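Long-range contacts in K5 lyase (Enterobacteria phage k1-5, PDB 2X3H), which probably cleaves the glycosaminoglycan-like K5 capsule polysaccharide of its bacterial host by an eliminative lyase reaction, as a trimeric phage tail spike: residues Ser223-Ile228 / Ala248-Val253; His263-Gly268 / Asn278-Val283; Thr95-Val100 / Arg116-Leu121. All blocks are in the same frame, centred on the assembly; numbering follows the deposited sequence.

Contact 1 of 3, residues Ser223-Ile228 / Ala248-Val253; sequences SVNSLI and ASYNIV
The phenol ring of Tyr250 and the amide of Asn225 lie side by side and point the same way, with their planes only 16° apart; one face of the ring carries CB of the preceding Ser249, displaced toward the rim. Asn225 and Tyr250 occupy equivalent places in successive coils of a parallel beta-helix, and both have positive phi, so the two turns have the same shape and stack one above the other. The second flat group in the interface, the Asn251 amide, sits against the turn of the preceding coil: its CG lies 3.6 Å from Ser223 OG, and its CB 3.5 Å from Ser226 O. Asn251 also passes its backbone N-H to the side chain of Asn278 in the next coil, consistent with the asparagine ladders of parallel beta-helix turns.

Past the turn the chains run as parallel strands. Ile252 N donates to Ser226 O at 3.0 Å and Ile228 N to Ile252 O at 2.9 Å, while before the turn Ser249 N reaches Ser223 O at 3.2 Å. Leu227 and Ile252 share one face of the sheet. With CD1 of Leu227 continuing the extended chain (chi2 169°), the other branch, CD2, settles 3.7 Å from Ile252 CB. Ile228 and Val253 are on the opposite face, Ile228 CD1 4.3 Å from Val253 CG2, against Val242 of strand 242-245.

Ser226 OG donates to Val224 O at 3.0 Å from above the carbonyl plane and is also hydrogen-bonded to Leu197 N of the preceding coil. The chemistry thus divides along the strands: three backbone bonds join the coils, branched aliphatic chains pack beyond the turn, and the Tyr250 hydroxyl is hydrogen-bonded to Asp309 of the second subunit, which ties this turn to the neighbouring chain.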
ATOM      1  N   SER A 223       4.917  -5.981  23.341  1.00  6.63           N
ATOM      2  CA  SER A 223       5.439  -4.620  23.279  1.00  5.84           C
ATOM      3  C   SER A 223       4.373  -3.660  22.767  1.00  5.61           C
ATOM      4  O   SER A 223       3.400  -4.066  22.115  1.00  5.63           O
ATOM      5  CB  SER A 223       6.656  -4.546  22.359  1.00  6.63           C
ATOM      6  OG  SER A 223       6.272  -4.905  21.033  1.00  7.95           O
ATOM      7  N   VAL A 224       4.584  -2.381  23.049  1.00  5.91           N
ATOM      8  CA  VAL A 224       3.736  -1.324  22.514  1.00  5.92           C
ATOM      9  C   VAL A 224       4.601  -0.200  21.945  1.00  5.32           C
ATOM     10  O   VAL A 224       5.767  -0.028  22.348  1.00  5.14           O
ATOM     11  CB  VAL A 224       2.767  -0.763  23.593  1.00  6.40           C
ATOM     12  CG1 VAL A 224       1.804  -1.845  24.068  1.00  7.37           C
ATOM     13  CG2 VAL A 224       3.537  -0.168  24.776  1.00  8.19           C
ATOM     14  N   ASN A 225       4.036   0.570  21.005  1.00  5.00           N
ATOM     15  CA  ASN A 225       4.710   1.754  20.446  1.00  5.06           C
ATOM     16  C   ASN A 225       6.140   1.463  20.003  1.00  4.57           C
ATOM     17  O   ASN A 225       7.029   2.261  20.253  1.00  5.78           O
ATOM     18  CB  ASN A 225       4.726   2.919  21.456  1.00  4.87           C
ATOM     19  CG  ASN A 225       3.351   3.200  22.044  1.00  6.42           C
ATOM     20  OD1 ASN A 225       3.184   3.306  23.275  1.00  9.82           O
ATOM     21  ND2 ASN A 225       2.358   3.303  21.179  1.00  3.56           N
ATOM     22  N   SER A 226       6.347   0.340  19.321  1.00  4.70           N
ATOM     23  CA  SER A 226       7.692  -0.056  18.926  1.00  4.37           C
ATOM     24  C   SER A 226       7.808  -0.257  17.429  1.00  4.86           C
ATOM     25  O   SER A 226       6.809  -0.539  16.753  1.00  5.27           O
ATOM     26  CB  SER A 226       8.100  -1.333  19.658  1.00  5.19           C
ATOM     27  OG  SER A 226       8.218  -1.109  21.062  1.00  5.96           O
ATOM     28  N   LEU A 227       9.028  -0.091  16.924  1.00  5.12           N
ATOM     29  CA  LEU A 227       9.313  -0.186  15.489  1.00  6.67           C
ATOM     30  C   LEU A 227      10.293  -1.318  15.239  1.00  6.92           C
ATOM     31  O   LEU A 227      11.317  -1.398  15.910  1.00  7.88           O
ATOM     32  CB  LEU A 227       9.928   1.129  14.971  1.00  7.93           C
ATOM     33  CG  LEU A 227       9.071   2.400  15.070  1.00  9.34           C
ATOM     34  CD1 LEU A 227       9.886   3.627  14.792  1.00  9.09           C
ATOM     35  CD2 LEU A 227       7.881   2.327  14.099  1.00 10.01           C
ATOM     36  N   ILE A 228       9.980  -2.193  14.290  1.00  6.78           N
ATOM     37  CA  ILE A 228      10.900  -3.251  13.861  1.00  7.09           C
ATOM     38  C   ILE A 228      11.038  -3.104  12.350  1.00  7.65           C
ATOM     39  O   ILE A 228      10.043  -3.239  11.641  1.00  7.75           O
ATOM     40  CB  ILE A 228      10.334  -4.635  14.215  1.00  8.06           C
ATOM     41  CG1 ILE A 228      10.117  -4.735  15.728  1.00  8.43           C
ATOM     42  CG2 ILE A 228      11.234  -5.774  13.679  1.00  8.37           C
ATOM     43  CD1 ILE A 228       9.400  -6.016  16.151  1.00  9.36           C
ATOM     44  N   ALA A 248       0.759  -7.651  22.214  1.00  6.39           N
ATOM     45  CA  ALA A 248       1.454  -6.663  21.389  1.00  5.89           C
ATOM     46  C   ALA A 248       0.455  -5.808  20.614  1.00  4.93           C
ATOM     47  O   ALA A 248      -0.423  -6.342  19.915  1.00  5.86           O
ATOM     48  CB  ALA A 248       2.394  -7.356  20.419  1.00  5.82           C
ATOM     49  N   SER A 249       0.603  -4.488  20.728  1.00  5.94           N
ATOM     50  CA  SER A 249      -0.273  -3.549  20.034  1.00  6.09           C
ATOM     51  C   SER A 249       0.481  -2.262  19.695  1.00  5.52           C
ATOM     52  O   SER A 249       1.414  -1.870  20.404  1.00  4.85           O
ATOM     53  CB  SER A 249      -1.488  -3.200  20.907  1.00  7.80           C
ATOM     54  OG  SER A 249      -2.294  -4.332  21.201  1.00 11.91           O
ATOM     55  N   TYR A 250       0.069  -1.590  18.623  1.00  4.58           N
ATOM     56  CA  TYR A 250       0.625  -0.279  18.279  1.00  4.91           C
ATOM     57  C   TYR A 250       2.092  -0.363  17.875  1.00  5.27           C
ATOM     58  O   TYR A 250       2.871   0.563  18.130  1.00  6.40           O
ATOM     59  CB  TYR A 250       0.426   0.753  19.410  1.00  6.13           C
ATOM     60  CG  TYR A 250      -0.950   0.694  20.042  1.00  6.47           C
ATOM     61  CD1 TYR A 250      -2.099   0.875  19.276  1.00  7.77           C
ATOM     62  CD2 TYR A 250      -1.098   0.463  21.413  1.00  7.24           C
ATOM     63  CE1 TYR A 250      -3.373   0.800  19.863  1.00  7.50           C
ATOM     64  CE2 TYR A 250      -2.354   0.392  21.995  1.00  7.39           C
ATOM     65  CZ  TYR A 250      -3.481   0.565  21.220  1.00  7.69           C
ATOM     66  OH  TYR A 250      -4.723   0.482  21.830  1.00  7.52           O
ATOM     67  N   ASN A 251       2.457  -1.477  17.243  1.00  5.04           N
ATOM     68  CA  ASN A 251       3.795  -1.649  16.688  1.00  4.35           C
ATOM     69  C   ASN A 251       3.747  -1.534  15.179  1.00  5.17           C
ATOM     70  O   ASN A 251       2.707  -1.796  14.577  1.00  4.53           O
ATOM     71  CB  ASN A 251       4.346  -3.030  17.071  1.00  5.62           C
ATOM     72  CG  ASN A 251       4.308  -3.272  18.567  1.00  6.47           C
ATOM     73  OD1 ASN A 251       3.499  -4.075  19.070  1.00  7.92           O
ATOM     74  ND2 ASN A 251       5.159  -2.575  19.286  1.00  5.40           N
ATOM     75  N   ILE A 252       4.869  -1.150  14.573  1.00  4.81           N
ATOM     76  CA  ILE A 252       5.025  -1.223  13.123  1.00  3.83           C
ATOM     77  C   ILE A 252       6.160  -2.191  12.817  1.00  5.01           C
ATOM     78  O   ILE A 252       7.239  -2.060  13.378  1.00  5.13           O
ATOM     79  CB  ILE A 252       5.381   0.157  12.503  1.00  4.28           C
ATOM     80  CG1 ILE A 252       4.289   1.187  12.832  1.00  5.49           C
ATOM     81  CG2 ILE A 252       5.543   0.014  10.983  1.00  5.71           C
ATOM     82  CD1 ILE A 252       4.540   2.564  12.242  1.00  5.00           C
ATOM     83  N   VAL A 253       5.891  -3.171  11.956  1.00  4.28           N
ATOM     84  CA  VAL A 253       6.916  -4.107  11.478  1.00  5.55           C
ATOM     85  C   VAL A 253       7.038  -3.843   9.981  1.00  6.22           C
ATOM     86  O   VAL A 253       6.030  -3.850   9.276  1.00  6.02           O
ATOM     87  CB  VAL A 253       6.476  -5.568  11.680  1.00  5.33           C
ATOM     88  CG1 VAL A 253       7.511  -6.530  11.059  1.00  5.55           C
ATOM     89  CG2 VAL A 253       6.241  -5.867  13.173  1.00  5.12           C
TER

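Contact 2 of 3, residues His263-Gly268 / Asn278-Val283; sequences HVTYNG and NLIKGV
Val264 opens the contact by sliding past Val283 from the opposite direction, its CG1 3.8 Å from CG1 of that residue. In both valines this methyl is the one set anti to the backbone N (chi1 -178° in Val264). The chain turns a corner here, and Val264 and Thr265 both direct their side chains at the segment 278-283.

Thr265 follows with its two branches divided between two partners. Its CG2 meets Val283 CG2 tip to tip at 4.0 Å, whereas OG1, lodged between the backbone N and the carbonyl carbon (chi1 69°), comes within 4.2 Å of Ile280 CG2. Val283 therefore spreads one methyl to each of the two corner residues.

Asn267, two residues on, points inward again. Ile280 approaches it from the opposite direction with its CG1-CD1 arm extended, and CD1 lies 3.8 Å from Asn267 ND2. That ND2 donates to Ala295 O, so the buried amide is held by a hydrogen bond while isoleucine packs against it.

No hydrogen bond joins the two segments; this is contact across the interior of the beta-helix, between strands of different faces. Strand 266-268 lies beside strand 242-245, whose Leu244 meets Asn267, while strand 279-286 pairs with strand 252-259, from which Val253 reaches Ile280 and Val256 reaches Val264. Val293 of strand 293-294 touches both Thr265 and Val283.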
ATOM      1  N   HIS A 263       7.706 -19.707   8.463  1.00  5.89           N
ATOM      2  CA  HIS A 263       6.815 -18.554   8.301  1.00  5.56           C
ATOM      3  C   HIS A 263       7.741 -17.335   8.320  1.00  6.14           C
ATOM      4  O   HIS A 263       8.836 -17.401   8.904  1.00  7.45           O
ATOM      5  CB  HIS A 263       5.856 -18.424   9.492  1.00  6.60           C
ATOM      6  CG  HIS A 263       5.189 -19.706   9.913  1.00  6.69           C
ATOM      7  ND1 HIS A 263       4.188 -20.312   9.182  1.00  8.92           N
ATOM      8  CD2 HIS A 263       5.343 -20.459  11.030  1.00  6.10           C
ATOM      9  CE1 HIS A 263       3.768 -21.392   9.818  1.00  6.96           C
ATOM     10  NE2 HIS A 263       4.459 -21.506  10.939  1.00  9.00           N
ATOM     11  N   VAL A 264       7.347 -16.239   7.667  1.00  5.94           N
ATOM     12  CA  VAL A 264       8.184 -15.038   7.713  1.00  5.14           C
ATOM     13  C   VAL A 264       7.813 -14.091   8.857  1.00  5.92           C
ATOM     14  O   VAL A 264       8.664 -13.788   9.692  1.00  5.35           O
ATOM     15  CB  VAL A 264       8.282 -14.312   6.347  1.00  5.44           C
ATOM     16  CG1 VAL A 264       9.209 -13.089   6.462  1.00  6.05           C
ATOM     17  CG2 VAL A 264       8.834 -15.267   5.325  1.00  6.84           C
ATOM     18  N   THR A 265       6.558 -13.632   8.896  1.00  4.73           N
ATOM     19  CA  THR A 265       6.048 -12.944  10.091  1.00  6.27           C
ATOM     20  C   THR A 265       4.967 -13.796  10.748  1.00  5.80           C
ATOM     21  O   THR A 265       4.207 -14.503  10.067  1.00  5.91           O
ATOM     22  CB  THR A 265       5.527 -11.525   9.798  1.00  6.63           C
ATOM     23  OG1 THR A 265       4.332 -11.592   9.019  1.00  8.59           O
ATOM     24  CG2 THR A 265       6.577 -10.702   9.066  1.00  6.11           C
ATOM     25  N   TYR A 266       4.917 -13.739  12.078  1.00  6.13           N
ATOM     26  CA  TYR A 266       4.068 -14.636  12.851  1.00  5.94           C
ATOM     27  C   TYR A 266       3.457 -13.859  14.013  1.00  5.99           C
ATOM     28  O   TYR A 266       4.185 -13.219  14.772  1.00  5.93           O
ATOM     29  CB  TYR A 266       4.928 -15.798  13.390  1.00  6.90           C
ATOM     30  CG  TYR A 266       4.121 -16.945  13.956  1.00  7.67           C
ATOM     31  CD1 TYR A 266       3.667 -16.923  15.274  1.00  9.09           C
ATOM     32  CD2 TYR A 266       3.797 -18.047  13.168  1.00  7.69           C
ATOM     33  CE1 TYR A 266       2.917 -17.972  15.799  1.00  9.29           C
ATOM     34  CE2 TYR A 266       3.055 -19.101  13.680  1.00  9.33           C
ATOM     35  CZ  TYR A 266       2.614 -19.059  14.996  1.00 10.16           C
ATOM     36  OH  TYR A 266       1.867 -20.109  15.502  1.00 11.55           O
ATOM     37  N   ASN A 267       2.127 -13.892  14.134  1.00  5.65           N
ATOM     38  CA  ASN A 267       1.459 -13.320  15.302  1.00  6.02           C
ATOM     39  C   ASN A 267       0.948 -14.448  16.183  1.00  6.19           C
ATOM     40  O   ASN A 267       0.059 -15.196  15.777  1.00  6.49           O
ATOM     41  CB  ASN A 267       0.277 -12.448  14.874  1.00  6.49           C
ATOM     42  CG  ASN A 267       0.720 -11.146  14.266  1.00  7.70           C
ATOM     43  OD1 ASN A 267       1.865 -10.732  14.434  1.00  8.76           O
ATOM     44  ND2 ASN A 267      -0.184 -10.484  13.539  1.00  7.65           N
ATOM     45  N   GLY A 268       1.523 -14.593  17.369  1.00  5.00           N
ATOM     46  CA  GLY A 268       1.146 -15.711  18.235  1.00  5.93           C
ATOM     47  C   GLY A 268       0.763 -15.279  19.637  1.00  6.38           C
ATOM     48  O   GLY A 268       0.939 -14.130  20.014  1.00  5.49           O
ATOM     49  N   ASN A 278      -1.690  -3.739  15.064  1.00  4.38           N
ATOM     50  CA  ASN A 278      -0.329  -3.589  14.553  1.00  4.42           C
ATOM     51  C   ASN A 278      -0.334  -3.385  13.059  1.00  4.46           C
ATOM     52  O   ASN A 278      -1.249  -3.863  12.374  1.00  5.02           O
ATOM     53  CB  ASN A 278       0.487  -4.839  14.874  1.00  4.90           C
ATOM     54  CG  ASN A 278       0.563  -5.095  16.358  1.00  5.13           C
ATOM     55  OD1 ASN A 278       1.260  -4.370  17.083  1.00  5.11           O
ATOM     56  ND2 ASN A 278      -0.163  -6.120  16.827  1.00  5.91           N
ATOM     57  N   LEU A 279       0.697  -2.698  12.572  1.00  4.56           N
ATOM     58  CA  LEU A 279       0.888  -2.490  11.139  1.00  4.71           C
ATOM     59  C   LEU A 279       2.088  -3.321  10.701  1.00  5.42           C
ATOM     60  O   LEU A 279       3.164  -3.207  11.271  1.00  5.76           O
ATOM     61  CB  LEU A 279       1.159  -0.999  10.870  1.00  6.78           C
ATOM     62  CG  LEU A 279       1.600  -0.606   9.460  1.00  9.14           C
ATOM     63  CD1 LEU A 279       0.549  -0.979   8.412  1.00  9.10           C
ATOM     64  CD2 LEU A 279       1.882   0.893   9.414  1.00  9.35           C
ATOM     65  N   ILE A 280       1.892  -4.170   9.700  1.00  4.29           N
ATOM     66  CA  ILE A 280       2.967  -5.041   9.208  1.00  5.89           C
ATOM     67  C   ILE A 280       3.041  -4.794   7.712  1.00  6.97           C
ATOM     68  O   ILE A 280       2.084  -5.065   6.993  1.00  8.17           O
ATOM     69  CB  ILE A 280       2.672  -6.523   9.510  1.00  6.27           C
ATOM     70  CG1 ILE A 280       2.628  -6.743  11.029  1.00  7.85           C
ATOM     71  CG2 ILE A 280       3.717  -7.439   8.831  1.00  7.32           C
ATOM     72  CD1 ILE A 280       1.860  -8.004  11.432  1.00  9.58           C
ATOM     73  N   LYS A 281       4.154  -4.237   7.249  1.00  7.86           N
ATOM     74  CA  LYS A 281       4.197  -3.746   5.866  1.00  9.73           C
ATOM     75  C   LYS A 281       5.526  -4.016   5.152  1.00  9.15           C
ATOM     76  O   LYS A 281       6.607  -3.686   5.649  1.00  9.65           O
ATOM     77  CB  LYS A 281       3.847  -2.259   5.824  1.00 12.00           C
ATOM     78  CG  LYS A 281       4.758  -1.392   6.664  1.00 14.76           C
ATOM     79  CD  LYS A 281       4.471   0.104   6.493  1.00 16.36           C
ATOM     80  CE  LYS A 281       5.773   0.878   6.292  1.00 19.12           C
ATOM     81  NZ  LYS A 281       5.559   2.356   6.075  1.00 20.69           N
ATOM     82  N   GLY A 282       5.434  -4.585   3.957  1.00  6.38           N
ATOM     83  CA  GLY A 282       6.635  -4.911   3.197  1.00  6.17           C
ATOM     84  C   GLY A 282       7.273  -6.203   3.684  1.00  6.08           C
ATOM     85  O   GLY A 282       8.305  -6.180   4.350  1.00  7.67           O
ATOM     86  N   VAL A 283       6.646  -7.329   3.359  1.00  5.26           N
ATOM     87  CA  VAL A 283       7.157  -8.640   3.728  1.00  4.81           C
ATOM     88  C   VAL A 283       7.620  -9.363   2.467  1.00  6.02           C
ATOM     89  O   VAL A 283       6.853  -9.509   1.516  1.00  6.66           O
ATOM     90  CB  VAL A 283       6.070  -9.479   4.445  1.00  4.29           C
ATOM     91  CG1 VAL A 283       6.591 -10.891   4.773  1.00  5.26           C
ATOM     92  CG2 VAL A 283       5.559  -8.735   5.709  1.00  5.06           C
TER

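Contact 3 of 3, residues Thr95-Val100 / Arg116-Leu121. Unlike the reference sequence in segment 95-100: Ile96 (reference Val).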
ATOM      1  N   THR A  95      32.509   0.250  24.167  1.00  9.55           N
ATOM      2  CA  THR A  95      32.931  -0.160  22.830  1.00  9.57           C
ATOM      3  C   THR A  95      33.632  -1.503  22.931  1.00 10.48           C
ATOM      4  O   THR A  95      34.609  -1.647  23.678  1.00 10.56           O
ATOM      5  CB  THR A  95      33.894   0.866  22.184  1.00 10.45           C
ATOM      6  OG1 THR A  95      33.239   2.137  22.025  1.00 10.79           O
ATOM      7  CG2 THR A  95      34.397   0.364  20.817  1.00 10.03           C
ATOM      8  N   ILE A  96      33.129  -2.489  22.198  1.00  8.94           N
ATOM      9  CA  ILE A  96      33.756  -3.799  22.140  1.00  9.81           C
ATOM     10  C   ILE A  96      33.955  -4.137  20.664  1.00  9.65           C
ATOM     11  O   ILE A  96      33.039  -4.600  19.987  1.00  8.77           O
ATOM     12  CB  ILE A  96      32.923  -4.870  22.880  1.00 10.42           C
ATOM     13  CG1 ILE A  96      32.765  -4.482  24.352  1.00 11.13           C
ATOM     14  CG2 ILE A  96      33.581  -6.233  22.768  1.00 11.46           C
ATOM     15  CD1 ILE A  96      31.871  -5.423  25.144  1.00 12.29           C
ATOM     16  N   SER A  97      35.159  -3.864  20.169  1.00  9.78           N
ATOM     17  CA  SER A  97      35.435  -3.975  18.755  1.00 10.03           C
ATOM     18  C   SER A  97      36.787  -4.631  18.476  1.00 11.12           C
ATOM     19  O   SER A  97      37.570  -4.881  19.404  1.00 10.88           O
ATOM     20  CB  SER A  97      35.371  -2.580  18.107  1.00  9.93           C
ATOM     21  OG  SER A  97      36.462  -1.757  18.502  1.00 10.94           O
ATOM     22  N   ASP A  98      37.028  -4.920  17.198  1.00 11.64           N
ATOM     23  CA  ASP A  98      38.318  -5.438  16.708  1.00 12.60           C
ATOM     24  C   ASP A  98      38.739  -6.732  17.404  1.00 12.53           C
ATOM     25  O   ASP A  98      39.879  -6.878  17.849  1.00 13.66           O
ATOM     26  CB  ASP A  98      39.433  -4.377  16.840  1.00 13.36           C
ATOM     27  CG  ASP A  98      39.240  -3.177  15.918  1.00 14.37           C
ATOM     28  OD1 ASP A  98      38.414  -3.237  14.977  1.00 12.83           O
ATOM     29  OD2 ASP A  98      39.931  -2.150  16.137  1.00 16.13           O
ATOM     30  N   GLY A  99      37.817  -7.680  17.494  1.00 12.27           N
ATOM     31  CA  GLY A  99      38.140  -8.971  18.074  1.00 11.93           C
ATOM     32  C   GLY A  99      36.944  -9.873  18.251  1.00 12.06           C
ATOM     33  O   GLY A  99      35.800  -9.484  17.977  1.00 11.38           O
ATOM     34  N   VAL A 100      37.223 -11.096  18.690  1.00 11.27           N
ATOM     35  CA  VAL A 100      36.209 -12.069  19.029  1.00 11.13           C
ATOM     36  C   VAL A 100      36.322 -12.306  20.525  1.00 11.75           C
ATOM     37  O   VAL A 100      37.363 -12.757  21.020  1.00 12.57           O
ATOM     38  CB  VAL A 100      36.410 -13.385  18.253  1.00 11.48           C
ATOM     39  CG1 VAL A 100      35.339 -14.400  18.637  1.00 11.87           C
ATOM     40  CG2 VAL A 100      36.398 -13.131  16.744  1.00 11.20           C
ATOM     41  N   ARG A 116      31.410  -1.249  16.518  1.00  8.57           N
ATOM     42  CA  ARG A 116      32.108  -0.625  15.384  1.00  9.80           C
ATOM     43  C   ARG A 116      32.158  -1.502  14.110  1.00  9.52           C
ATOM     44  O   ARG A 116      33.013  -1.304  13.233  1.00 10.06           O
ATOM     45  CB  ARG A 116      33.519  -0.157  15.795  1.00  9.52           C
ATOM     46  CG  ARG A 116      33.524   0.876  16.930  1.00 11.22           C
ATOM     47  CD  ARG A 116      34.946   1.243  17.400  1.00 11.97           C
ATOM     48  NE  ARG A 116      35.770   1.834  16.350  1.00 13.94           N
ATOM     49  CZ  ARG A 116      36.947   1.357  15.960  1.00 13.15           C
ATOM     50  NH1 ARG A 116      37.467   0.277  16.534  1.00 13.60           N
ATOM     51  NH2 ARG A 116      37.611   1.972  14.990  1.00 14.85           N
ATOM     52  N   GLY A 117      31.231  -2.449  14.009  1.00  9.32           N
ATOM     53  CA  GLY A 117      31.179  -3.394  12.891  1.00  9.76           C
ATOM     54  C   GLY A 117      32.244  -4.476  12.906  1.00 10.95           C
ATOM     55  O   GLY A 117      32.306  -5.298  11.992  1.00 11.54           O
ATOM     56  N   SER A 118      33.098  -4.482  13.923  1.00 10.07           N
ATOM     57  CA  SER A 118      34.181  -5.468  13.953  1.00 10.85           C
ATOM     58  C   SER A 118      34.223  -6.319  15.214  1.00 10.92           C
ATOM     59  O   SER A 118      34.963  -7.310  15.272  1.00 12.48           O
ATOM     60  CB  SER A 118      35.536  -4.793  13.745  1.00 10.47           C
ATOM     61  OG  SER A 118      35.846  -3.948  14.840  1.00 10.54           O
ATOM     62  N   GLY A 119      33.454  -5.938  16.231  1.00  9.64           N
ATOM     63  CA  GLY A 119      33.377  -6.740  17.442  1.00  9.70           C
ATOM     64  C   GLY A 119      32.455  -7.936  17.273  1.00  9.98           C
ATOM     65  O   GLY A 119      31.390  -7.833  16.646  1.00  9.23           O
ATOM     66  N   VAL A 120      32.876  -9.080  17.808  1.00  9.57           N
ATOM     67  CA  VAL A 120      32.045 -10.278  17.846  1.00 10.36           C
ATOM     68  C   VAL A 120      31.937 -10.751  19.289  1.00 11.13           C
ATOM     69  O   VAL A 120      32.956 -10.997  19.933  1.00 11.34           O
ATOM     70  CB  VAL A 120      32.661 -11.424  17.016  1.00 10.73           C
ATOM     71  CG1 VAL A 120      31.767 -12.677  17.082  1.00 11.08           C
ATOM     72  CG2 VAL A 120      32.899 -10.974  15.581  1.00 11.76           C
ATOM     73  N   LEU A 121      30.712 -10.856  19.803  1.00 10.96           N
ATOM     74  CA  LEU A 121      30.500 -11.426  21.124  1.00 10.88           C
ATOM     75  C   LEU A 121      30.214 -12.904  20.946  1.00 11.97           C
ATOM     76  O   LEU A 121      29.158 -13.290  20.441  1.00 11.51           O
ATOM     77  CB  LEU A 121      29.346 -10.730  21.847  1.00 11.29           C
ATOM     78  CG  LEU A 121      29.631  -9.276  22.233  1.00 12.85           C
ATOM     79  CD1 LEU A 121      28.420  -8.634  22.904  1.00 12.90           C
ATOM     80  CD2 LEU A 121      30.839  -9.208  23.158  1.00 13.38           C
TER
HETATM   81  O   HOH W   1      40.103   0.153  14.794  1.00 16.21           O
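Asp98, Ser97 and Thr95 meet Arg116 and Ser118 where two coils of the parallel beta-helix stack near its N-terminal end. Arg116 NH1 donates to Ser97 OG at 3.0 Å, nearly in the guanidinium plane, and the same nitrogen forms a weak salt bridge with Asp98 OD2 at 3.5 Å, carboxylate and guanidinium planes 73° apart. Ser118 OG donates to Asp98 OD1 at 2.7 Å from the anti side, tilted 34° out of the carboxylate plane. Ser97 OG is also bonded to Ser67 O, and OD1 of Asp98 to the backbone N of Ala93 in the third subunit, at a subunit interface.

Among backbone contacts, Val120 N binds Gly99 O at 3.0 Å, within the parallel pairing of Val100 with Val120, and the CA-H of Gly119 points at Ile96 O, a buried carbonyl with no hydrogen-bond partner.

In apolar packing, Thr95 CG2 touches Arg116 CD at 3.6 Å beside the arginine bend (chi3 61°), Ile96 crosses Leu121 at about a right angle, and Val100 and Val120 lie side by side, pointing the same way.

Water 1 completes the polar network, donating to Asp98 OD2 at 2.7 Å and accepting from Arg116 NH2 at 3.1 Å.

Overall arrangement
Contacts 1 and 2 are neighbours in the beta-helix, their centres 11 Å apart. Strand 252-259 of contact 1 pairs with strand 279-286 of contact 2: Val253 N to Leu279 O and Val253 O to Lys281 N are both 2.8 Å, probably hydrogen bonds. Contact 1 stacks successive coils along the axis, whereas contact 2 spans the interior of the coil. Contact 3 also stacks coils but lies nearer the N-terminus, its centre 29 Å from that of contact 1 and 31 Å from that of contact 2, with nearest atoms about 20 and 23 Å away. All three touch the second subunit, and contacts 2 and 3 also the third.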